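Long-range contacts in probable ribosomal RNA small subunit methyltransferase (PDB 3DMG), which probably methylates small-subunit ribosomal RNA, using S-adenosyl-L-methionine as the methyl donor: residues Asp263-Val268 against Ala284-Val289; Thr304-His309 against Phe336-Asn341. One frame throughout, in Å; residues are numbered along the deposited sequence.

Interaction 1. Residues Asp263-Val268 against Ala284-Val289; sequences DDLASV and ALHSDV. With SAH (S-adenosyl-L-homocysteine), chain H.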
ATOM      1  N   ASP A 263       4.503   3.402   0.039  1.00 19.08           N
ATOM      2  CA  ASP A 263       3.276   4.073  -0.360  1.00 19.23           C
ATOM      3  C   ASP A 263       2.144   3.883   0.632  1.00 19.54           C
ATOM      4  O   ASP A 263       1.232   4.703   0.641  1.00 19.45           O
ATOM      5  CB  ASP A 263       2.857   3.557  -1.743  1.00 19.77           C
ATOM      6  CG  ASP A 263       1.690   4.326  -2.336  1.00 19.65           C
ATOM      7  OD1 ASP A 263       1.849   5.529  -2.583  1.00 19.58           O
ATOM      8  OD2 ASP A 263       0.612   3.702  -2.564  1.00 20.49           O
ATOM      9  N   ASP A 264       2.200   2.820   1.444  1.00 19.38           N
ATOM     10  CA  ASP A 264       1.082   2.489   2.340  1.00 19.99           C
ATOM     11  C   ASP A 264       1.329   3.029   3.739  1.00 19.48           C
ATOM     12  O   ASP A 264       2.294   2.618   4.400  1.00 19.72           O
ATOM     13  CB  ASP A 264       0.889   0.960   2.382  1.00 20.93           C
ATOM     14  CG  ASP A 264      -0.027   0.512   3.500  1.00 24.42           C
ATOM     15  OD1 ASP A 264      -1.082   1.133   3.680  1.00 25.90           O
ATOM     16  OD2 ASP A 264       0.301  -0.483   4.188  1.00 26.22           O
ATOM     17  N   LEU A 265       0.442   3.926   4.187  1.00 18.78           N
ATOM     18  CA  LEU A 265       0.551   4.506   5.522  1.00 18.63           C
ATOM     19  C   LEU A 265       0.667   3.467   6.634  1.00 18.71           C
ATOM     20  O   LEU A 265       1.438   3.661   7.578  1.00 19.17           O
ATOM     21  CB  LEU A 265      -0.651   5.419   5.792  1.00 18.58           C
ATOM     22  CG  LEU A 265      -0.690   6.087   7.173  1.00 18.98           C
ATOM     23  CD1 LEU A 265       0.564   6.973   7.329  1.00 19.26           C
ATOM     24  CD2 LEU A 265      -1.967   6.911   7.317  1.00 19.56           C
ATOM     25  N   ALA A 266      -0.128   2.394   6.556  1.00 18.51           N
ATOM     26  CA  ALA A 266      -0.099   1.395   7.646  1.00 18.09           C
ATOM     27  C   ALA A 266       1.301   0.786   7.743  1.00 19.12           C
ATOM     28  O   ALA A 266       1.806   0.548   8.842  1.00 18.92           O
ATOM     29  CB  ALA A 266      -1.170   0.305   7.404  1.00 19.50           C
ATOM     30  N   SER A 267       1.929   0.560   6.586  1.00 18.84           N
ATOM     31  CA  SER A 267       3.295   0.038   6.529  1.00 20.07           C
ATOM     32  C   SER A 267       4.331   1.047   7.031  1.00 20.37           C
ATOM     33  O   SER A 267       5.265   0.666   7.748  1.00 20.71           O
ATOM     34  CB  SER A 267       3.647  -0.466   5.124  1.00 20.84           C
ATOM     35  OG  SER A 267       2.792  -1.552   4.793  1.00 21.10           O
ATOM     36  N   VAL A 268       4.163   2.327   6.700  1.00 19.53           N
ATOM     37  CA  VAL A 268       5.071   3.360   7.215  1.00 20.57           C
ATOM     38  C   VAL A 268       5.016   3.385   8.751  1.00 19.60           C
ATOM     39  O   VAL A 268       6.050   3.399   9.410  1.00 20.38           O
ATOM     40  CB  VAL A 268       4.699   4.756   6.649  1.00 20.33           C
ATOM     41  CG1 VAL A 268       5.452   5.898   7.388  1.00 22.57           C
ATOM     42  CG2 VAL A 268       4.913   4.783   5.151  1.00 21.63           C
ATOM     43  N   ALA A 284      11.690   6.888   7.601  1.00 23.09           N
ATOM     44  CA  ALA A 284      10.575   6.052   7.172  1.00 21.91           C
ATOM     45  C   ALA A 284       9.582   6.960   6.466  1.00 22.46           C
ATOM     46  O   ALA A 284       8.712   7.578   7.108  1.00 24.05           O
ATOM     47  CB  ALA A 284       9.944   5.386   8.381  1.00 22.54           C
ATOM     48  N   LEU A 285       9.724   7.055   5.144  1.00 21.52           N
ATOM     49  CA  LEU A 285       8.954   8.032   4.378  1.00 21.02           C
ATOM     50  C   LEU A 285       7.715   7.424   3.750  1.00 20.24           C
ATOM     51  O   LEU A 285       7.752   6.317   3.201  1.00 21.34           O
ATOM     52  CB  LEU A 285       9.799   8.658   3.284  1.00 21.45           C
ATOM     53  CG  LEU A 285      11.110   9.302   3.746  1.00 20.39           C
ATOM     54  CD1 LEU A 285      11.800   9.939   2.555  1.00 21.68           C
ATOM     55  CD2 LEU A 285      10.864  10.339   4.834  1.00 22.70           C
ATOM     56  N   HIS A 286       6.614   8.157   3.865  1.00 19.42           N
ATOM     57  CA  HIS A 286       5.380   7.816   3.180  1.00 19.08           C
ATOM     58  C   HIS A 286       5.468   8.469   1.809  1.00 19.41           C
ATOM     59  O   HIS A 286       5.388   9.699   1.672  1.00 20.51           O
ATOM     60  CB  HIS A 286       4.191   8.363   3.975  1.00 19.54           C
ATOM     61  CG  HIS A 286       2.869   7.857   3.487  1.00 18.93           C
ATOM     62  ND1 HIS A 286       1.674   8.489   3.748  1.00 19.91           N
ATOM     63  CD2 HIS A 286       2.562   6.759   2.752  1.00 19.64           C
ATOM     64  CE1 HIS A 286       0.681   7.810   3.191  1.00 18.95           C
ATOM     65  NE2 HIS A 286       1.197   6.742   2.596  1.00 18.52           N
ATOM     66  N   SER A 287       5.634   7.640   0.787  1.00 19.55           N
ATOM     67  CA  SER A 287       6.067   8.124  -0.509  1.00 19.54           C
ATOM     68  C   SER A 287       5.614   7.194  -1.616  1.00 19.67           C
ATOM     69  O   SER A 287       5.656   5.982  -1.451  1.00 19.90           O
ATOM     70  CB  SER A 287       7.598   8.175  -0.494  1.00 20.25           C
ATOM     71  OG  SER A 287       8.118   8.724  -1.707  1.00 20.79           O
ATOM     72  N   ASP A 288       5.187   7.786  -2.733  1.00 19.50           N
ATOM     73  CA  ASP A 288       4.923   7.010  -3.949  1.00 19.58           C
ATOM     74  C   ASP A 288       6.246   6.882  -4.682  1.00 19.45           C
ATOM     75  O   ASP A 288       6.732   7.853  -5.297  1.00 19.82           O
ATOM     76  CB  ASP A 288       3.912   7.746  -4.831  1.00 19.69           C
ATOM     77  CG  ASP A 288       3.588   7.002  -6.111  1.00 19.55           C
ATOM     78  OD1 ASP A 288       3.953   5.816  -6.239  1.00 20.85           O
ATOM     79  OD2 ASP A 288       2.942   7.612  -6.975  1.00 19.31           O
ATOM     80  N   VAL A 289       6.841   5.701  -4.581  1.00 19.80           N
ATOM     81  CA  VAL A 289       8.229   5.486  -5.044  1.00 19.60           C
ATOM     82  C   VAL A 289       9.128   6.597  -4.453  1.00 19.85           C
ATOM     83  O   VAL A 289       9.177   6.745  -3.218  1.00 20.77           O
ATOM     84  CB  VAL A 289       8.341   5.279  -6.590  1.00 19.60           C
ATOM     85  CG1 VAL A 289       9.689   4.660  -6.950  1.00 20.34           C
ATOM     86  CG2 VAL A 289       7.201   4.380  -7.094  1.00 20.98           C
TER
HETATM   87  N   SAH H 388      10.606  -4.445   1.836  1.00 16.32           N
HETATM   88  CA  SAH H 388       9.542  -5.195   2.586  1.00 16.46           C
HETATM   89  CB  SAH H 388       8.206  -5.212   1.831  1.00 16.79           C
HETATM   90  CG  SAH H 388       8.281  -5.730   0.400  1.00 16.77           C
HETATM   91  SD  SAH H 388       6.659  -5.972  -0.371  1.00 16.95           S
HETATM   92  C   SAH H 388       9.985  -6.631   2.818  1.00 16.93           C
HETATM   93  O   SAH H 388      10.946  -7.020   2.145  1.00 18.01           O
HETATM   94  OXT SAH H 388       9.365  -7.330   3.618  1.00 18.29           O
HETATM   95  C5' SAH H 388       6.586  -4.535  -1.493  1.00 14.83           C
HETATM   96  C4' SAH H 388       6.277  -3.226  -0.762  1.00 14.69           C
HETATM   97  O4' SAH H 388       6.184  -2.254  -1.802  1.00 14.32           O
HETATM   98  C3' SAH H 388       4.981  -3.209   0.075  1.00 13.43           C
HETATM   99  O3' SAH H 388       5.258  -2.827   1.412  1.00 14.39           O
HETATM  100  C2' SAH H 388       4.147  -2.185  -0.703  1.00 13.44           C
HETATM  101  O2' SAH H 388       3.194  -1.506   0.082  1.00 15.16           O
HETATM  102  C1' SAH H 388       5.236  -1.333  -1.330  1.00 14.29           C
HETATM  103  N9  SAH H 388       4.727  -0.488  -2.399  1.00 13.13           N
HETATM  104  C8  SAH H 388       3.714  -0.777  -3.283  1.00 14.54           C
HETATM  105  N7  SAH H 388       3.573   0.293  -4.107  1.00 14.40           N
HETATM  106  C5  SAH H 388       4.496   1.236  -3.761  1.00 13.26           C
HETATM  107  C6  SAH H 388       4.764   2.521  -4.242  1.00 13.15           C
HETATM  108  N6  SAH H 388       4.051   3.072  -5.247  1.00 13.59           N
HETATM  109  N1  SAH H 388       5.801   3.204  -3.626  1.00 13.48           N
HETATM  110  C2  SAH H 388       6.516   2.689  -2.567  1.00 14.51           C
HETATM  111  N3  SAH H 388       6.216   1.441  -2.052  1.00 14.00           N
HETATM  112  C4  SAH H 388       5.224   0.741  -2.670  1.00 13.73           C
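The adenine pocket of this Rossmann-like methyltransferase forms where Asp-263, just after strand 257-262, meets Asp-288, just past strand 283-286, with S-adenosyl-L-homocysteine (SAH) held by both loops. It illustrates how one base can be read along its edge and covered on a face at once. Asp-288 OD1 accepts from SAH N6 at 2.9 Å, and the backbone N of Val-289 donates to SAH N1 in a nearly straight bond (163°). Asp-263 instead sets its CB directly above the adenine ring, 3.3 Å from SAH C6. With CG anti to the backbone N (chi1 -172°), its carboxylate turns toward the other loop, where OD1 lies 3.7 Å from Asp-288 CA. The two side chains lie side by side and point the same way, Asp-263 OD1 being 4.2 Å from Asp-288 OD1. Lys-24 and Tyr-8 bind Asp-288, while Ser-75 and the backbone N of Ala-77 bind Asp-263, which probably eases the like charges.

Behind Asp-263, on the side away from the base, His-286 NE2 donates to Asp-263 O at 2.8 Å. The oxygen lies near the imidazole plane, but the bond is bent (131°) and reaches the carbonyl from above its plane; NE2 also bonds Thr-74 O. Leu-265 CA covers one face of the ring, and Val-268 CG2 rests 3.6 Å from His-286 CA. Asp-264 N-caps helix 265-277, its OD2 gripped by Ser-267 N and OG. With Glu-262, which also binds SAH, these loops make up the cofactor-binding end of a beta-alpha-beta unit typical of class I methyltransferases.

Interaction 2. Residues Thr304-His309 against Phe336-Asn341; sequences TNPPFH and FFLVSN. With SAH (S-adenosyl-L-homocysteine), chain H.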
ATOM      1  N   THR A 304      15.587  -3.677  -2.936  1.00 21.02           N
ATOM      2  CA  THR A 304      14.139  -3.798  -3.079  1.00 20.41           C
ATOM      3  C   THR A 304      13.649  -5.234  -3.225  1.00 21.25           C
ATOM      4  O   THR A 304      14.253  -6.044  -3.931  1.00 21.30           O
ATOM      5  CB  THR A 304      13.601  -2.928  -4.265  1.00 20.85           C
ATOM      6  OG1 THR A 304      12.170  -2.942  -4.258  1.00 21.66           O
ATOM      7  CG2 THR A 304      14.097  -3.452  -5.631  1.00 20.93           C
ATOM      8  N   ASN A 305      12.555  -5.514  -2.527  1.00 20.75           N
ATOM      9  CA  ASN A 305      11.707  -6.675  -2.797  1.00 21.16           C
ATOM     10  C   ASN A 305      10.409  -6.074  -3.374  1.00 21.69           C
ATOM     11  O   ASN A 305       9.515  -5.700  -2.609  1.00 21.99           O
ATOM     12  CB  ASN A 305      11.428  -7.455  -1.508  1.00 21.29           C
ATOM     13  CG  ASN A 305      10.604  -8.679  -1.756  1.00 21.39           C
ATOM     14  OD1 ASN A 305      10.210  -8.930  -2.884  1.00 22.95           O
ATOM     15  ND2 ASN A 305      10.353  -9.470  -0.711  1.00 24.14           N
ATOM     16  N   PRO A 306      10.342  -5.886  -4.703  1.00 21.97           N
ATOM     17  CA  PRO A 306       9.205  -5.120  -5.245  1.00 22.41           C
ATOM     18  C   PRO A 306       7.866  -5.821  -5.112  1.00 22.04           C
ATOM     19  O   PRO A 306       7.817  -7.064  -4.986  1.00 21.93           O
ATOM     20  CB  PRO A 306       9.558  -4.947  -6.733  1.00 21.48           C
ATOM     21  CG  PRO A 306      11.025  -5.204  -6.815  1.00 23.68           C
ATOM     22  CD  PRO A 306      11.305  -6.244  -5.760  1.00 22.00           C
ATOM     23  N   PRO A 307       6.776  -5.056  -5.181  1.00 22.13           N
ATOM     24  CA  PRO A 307       5.460  -5.697  -5.169  1.00 22.74           C
ATOM     25  C   PRO A 307       5.285  -6.604  -6.379  1.00 23.15           C
ATOM     26  O   PRO A 307       5.931  -6.401  -7.409  1.00 22.41           O
ATOM     27  CB  PRO A 307       4.498  -4.511  -5.266  1.00 23.57           C
ATOM     28  CG  PRO A 307       5.307  -3.399  -5.804  1.00 23.42           C
ATOM     29  CD  PRO A 307       6.685  -3.590  -5.307  1.00 22.70           C
ATOM     30  N   PHE A 308       4.417  -7.601  -6.247  1.00 23.53           N
ATOM     31  CA  PHE A 308       4.048  -8.442  -7.391  1.00 24.80           C
ATOM     32  C   PHE A 308       2.578  -8.777  -7.313  1.00 26.01           C
ATOM     33  O   PHE A 308       1.991  -8.769  -6.224  1.00 26.56           O
ATOM     34  CB  PHE A 308       4.905  -9.713  -7.469  1.00 25.21           C
ATOM     35  CG  PHE A 308       4.684 -10.684  -6.337  1.00 24.68           C
ATOM     36  CD1 PHE A 308       3.809 -11.761  -6.488  1.00 27.31           C
ATOM     37  CD2 PHE A 308       5.364 -10.530  -5.127  1.00 27.65           C
ATOM     38  CE1 PHE A 308       3.609 -12.652  -5.444  1.00 27.80           C
ATOM     39  CE2 PHE A 308       5.165 -11.413  -4.083  1.00 28.28           C
ATOM     40  CZ  PHE A 308       4.290 -12.479  -4.241  1.00 26.86           C
ATOM     41  N   HIS A 309       1.997  -9.063  -8.472  1.00 27.53           N
ATOM     42  CA  HIS A 309       0.601  -9.459  -8.577  1.00 29.29           C
ATOM     43  C   HIS A 309       0.521 -10.947  -8.341  1.00 29.59           C
ATOM     44  O   HIS A 309       1.180 -11.736  -9.031  1.00 29.29           O
ATOM     45  CB  HIS A 309       0.049  -9.127  -9.959  1.00 29.54           C
ATOM     46  CG  HIS A 309      -1.442  -9.249 -10.055  1.00 32.01           C
ATOM     47  ND1 HIS A 309      -2.065 -10.243 -10.780  1.00 34.47           N
ATOM     48  CD2 HIS A 309      -2.433  -8.502  -9.512  1.00 33.98           C
ATOM     49  CE1 HIS A 309      -3.375 -10.101 -10.683  1.00 35.03           C
ATOM     50  NE2 HIS A 309      -3.626  -9.050  -9.923  1.00 35.70           N
ATOM     51  N   PHE A 336      22.768  -2.045  -6.834  1.00 21.45           N
ATOM     52  CA  PHE A 336      21.335  -2.317  -6.743  1.00 21.04           C
ATOM     53  C   PHE A 336      21.134  -3.810  -6.496  1.00 20.56           C
ATOM     54  O   PHE A 336      21.721  -4.633  -7.204  1.00 20.62           O
ATOM     55  CB  PHE A 336      20.699  -1.932  -8.079  1.00 21.76           C
ATOM     56  CG  PHE A 336      19.206  -2.121  -8.158  1.00 21.78           C
ATOM     57  CD1 PHE A 336      18.368  -1.751  -7.100  1.00 21.34           C
ATOM     58  CD2 PHE A 336      18.626  -2.606  -9.332  1.00 22.98           C
ATOM     59  CE1 PHE A 336      16.975  -1.894  -7.210  1.00 23.57           C
ATOM     60  CE2 PHE A 336      17.245  -2.754  -9.446  1.00 23.46           C
ATOM     61  CZ  PHE A 336      16.421  -2.404  -8.392  1.00 23.59           C
ATOM     62  N   PHE A 337      20.310  -4.141  -5.497  1.00 20.63           N
ATOM     63  CA  PHE A 337      19.889  -5.523  -5.250  1.00 20.77           C
ATOM     64  C   PHE A 337      18.371  -5.597  -5.363  1.00 21.07           C
ATOM     65  O   PHE A 337      17.657  -4.808  -4.739  1.00 21.15           O
ATOM     66  CB  PHE A 337      20.265  -5.990  -3.841  1.00 21.22           C
ATOM     67  CG  PHE A 337      21.740  -6.063  -3.578  1.00 21.43           C
ATOM     68  CD1 PHE A 337      22.422  -7.274  -3.668  1.00 20.47           C
ATOM     69  CD2 PHE A 337      22.447  -4.926  -3.213  1.00 19.99           C
ATOM     70  CE1 PHE A 337      23.782  -7.340  -3.406  1.00 20.70           C
ATOM     71  CE2 PHE A 337      23.804  -4.981  -2.954  1.00 22.06           C
ATOM     72  CZ  PHE A 337      24.480  -6.191  -3.054  1.00 21.26           C
ATOM     73  N   LEU A 338      17.885  -6.568  -6.131  1.00 21.08           N
ATOM     74  CA  LEU A 338      16.456  -6.791  -6.303  1.00 20.83           C
ATOM     75  C   LEU A 338      16.150  -8.275  -6.156  1.00 20.72           C
ATOM     76  O   LEU A 338      16.890  -9.113  -6.656  1.00 20.17           O
ATOM     77  CB  LEU A 338      16.010  -6.316  -7.686  1.00 21.52           C
ATOM     78  CG  LEU A 338      14.550  -6.529  -8.099  1.00 21.71           C
ATOM     79  CD1 LEU A 338      14.067  -5.427  -9.020  1.00 22.46           C
ATOM     80  CD2 LEU A 338      14.419  -7.894  -8.780  1.00 23.08           C
ATOM     81  N   VAL A 339      15.063  -8.594  -5.464  1.00 20.28           N
ATOM     82  CA  VAL A 339      14.659  -9.989  -5.303  1.00 20.62           C
ATOM     83  C   VAL A 339      13.238 -10.206  -5.822  1.00 21.09           C
ATOM     84  O   VAL A 339      12.345  -9.374  -5.594  1.00 20.91           O
ATOM     85  CB  VAL A 339      14.844 -10.478  -3.834  1.00 19.95           C
ATOM     86  CG1 VAL A 339      13.903  -9.766  -2.882  1.00 20.96           C
ATOM     87  CG2 VAL A 339      14.641 -12.030  -3.732  1.00 20.06           C
ATOM     88  N   SER A 340      13.034 -11.313  -6.540  1.00 21.25           N
ATOM     89  CA  SER A 340      11.707 -11.631  -7.048  1.00 22.39           C
ATOM     90  C   SER A 340      11.481 -13.115  -7.260  1.00 22.03           C
ATOM     91  O   SER A 340      12.405 -13.925  -7.204  1.00 21.91           O
ATOM     92  CB  SER A 340      11.428 -10.890  -8.360  1.00 24.03           C
ATOM     93  OG  SER A 340      12.005 -11.542  -9.468  1.00 24.71           O
ATOM     94  N   ASN A 341      10.227 -13.436  -7.550  1.00 22.87           N
ATOM     95  CA  ASN A 341       9.870 -14.763  -8.020  1.00 22.76           C
ATOM     96  C   ASN A 341      10.663 -15.095  -9.292  1.00 22.91           C
ATOM     97  O   ASN A 341      10.940 -14.214 -10.117  1.00 22.59           O
ATOM     98  CB  ASN A 341       8.363 -14.843  -8.215  1.00 24.10           C
ATOM     99  CG  ASN A 341       7.609 -14.652  -6.906  1.00 27.64           C
ATOM    100  OD1 ASN A 341       8.089 -15.048  -5.837  1.00 31.73           O
ATOM    101  ND2 ASN A 341       6.438 -14.037  -6.977  1.00 30.08           N
TER
HETATM  102  N   SAH H 388      10.606  -4.445   1.836  1.00 16.32           N
HETATM  103  CA  SAH H 388       9.542  -5.195   2.586  1.00 16.46           C
HETATM  104  CB  SAH H 388       8.206  -5.212   1.831  1.00 16.79           C
HETATM  105  CG  SAH H 388       8.281  -5.730   0.400  1.00 16.77           C
HETATM  106  SD  SAH H 388       6.659  -5.972  -0.371  1.00 16.95           S
HETATM  107  C   SAH H 388       9.985  -6.631   2.818  1.00 16.93           C
HETATM  108  O   SAH H 388      10.946  -7.020   2.145  1.00 18.01           O
HETATM  109  OXT SAH H 388       9.365  -7.330   3.618  1.00 18.29           O
HETATM  110  C5' SAH H 388       6.586  -4.535  -1.493  1.00 14.83           C
HETATM  111  C4' SAH H 388       6.277  -3.226  -0.762  1.00 14.69           C
HETATM  112  O4' SAH H 388       6.184  -2.254  -1.802  1.00 14.32           O
HETATM  113  C3' SAH H 388       4.981  -3.209   0.075  1.00 13.43           C
HETATM  114  O3' SAH H 388       5.258  -2.827   1.412  1.00 14.39           O
HETATM  115  C2' SAH H 388       4.147  -2.185  -0.703  1.00 13.44           C
HETATM  116  O2' SAH H 388       3.194  -1.506   0.082  1.00 15.16           O
HETATM  117  C1' SAH H 388       5.236  -1.333  -1.330  1.00 14.29           C
HETATM  118  N9  SAH H 388       4.727  -0.488  -2.399  1.00 13.13           N
HETATM  119  C8  SAH H 388       3.714  -0.777  -3.283  1.00 14.54           C
HETATM  120  N7  SAH H 388       3.573   0.293  -4.107  1.00 14.40           N
HETATM  121  C5  SAH H 388       4.496   1.236  -3.761  1.00 13.26           C
HETATM  122  C6  SAH H 388       4.764   2.521  -4.242  1.00 13.15           C
HETATM  123  N6  SAH H 388       4.051   3.072  -5.247  1.00 13.59           N
HETATM  124  N1  SAH H 388       5.801   3.204  -3.626  1.00 13.48           N
HETATM  125  C2  SAH H 388       6.516   2.689  -2.567  1.00 14.51           C
HETATM  126  N3  SAH H 388       6.216   1.441  -2.052  1.00 14.00           N
HETATM  127  C4  SAH H 388       5.224   0.741  -2.670  1.00 13.73           C
HETATM  128  O   HOH W   1       9.539  -9.127  -5.861  1.00 21.71           O
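Thr-304 and Leu-338 form a parallel bridge within the mixed sheet, and its backbone bonds are the first kind of contact. Thr-304 N donates to Phe-337 O at 3.0 Å and Val-339 N to Thr-304 O at 3.1 Å, that oxygen also meeting the CA-H of Leu-338. Where the loop after Thr-304 leaves the strand, a water 2.8 Å from both Pro-306 O and Val-339 O links them.

Apolar contacts follow on both sides of the sheet. Thr-304 CG2 sits between the backbone N and the carbonyl carbon, which brings it 3.6 Å from Phe-336 CE1, while OG1 is left to bond Leu-240 O. The side chains of Pro-306 and Leu-338 cross at about a right angle, CG 3.8 Å from CD1. Val-339 CG1 leans on CB and CG of Asn-305.

The remaining contacts lie at the cofactor and guanosine sites. Asn-305 gives its ND2 to OG of Ser-216, which itself binds the cofactor, and its backbone O lies 3.3 Å from SAH CG. Without the amide, as with an alanine here, Ser-216 would probably lose its ND2 partner and a gap open beside Val-339. At the outer end the amide of Asn-341 stands nearly upright (78°) on the Phe-308 ring, with ND2 3.4 Å above the plane and toward its rim.

Asn-305, Phe-308 and Asn-341 all contact bound guanosine. Asn-305 to Phe-308 match the Asn-Pro-Pro-(Tyr/Phe) motif of amino-methyltransferases; the chemistry is consistent with a loop pinned to the sheet at its root, with Phe-308 and Asn-341 held together for the nucleoside.

Both contacts serve one mixed sheet and one bound SAH, yet from different places: their centres lie about 17 Å apart and their nearest atoms about 8 Å. Interaction 1 is partly buried and joins outermost strand 283-286 to the start of helix 265-277; its chemistry is polar, with carboxylates at the adenine and a histidine behind one of them. Interaction 2 is largely buried and ties two inner, adjacent strands, so backbone pairing and apolar packing dominate until its exposed end, where an amide meets an aromatic face. Thus residues 284-289 address the base of the cofactor, whereas residues 304-309 run past its homocysteine part toward the nucleoside site.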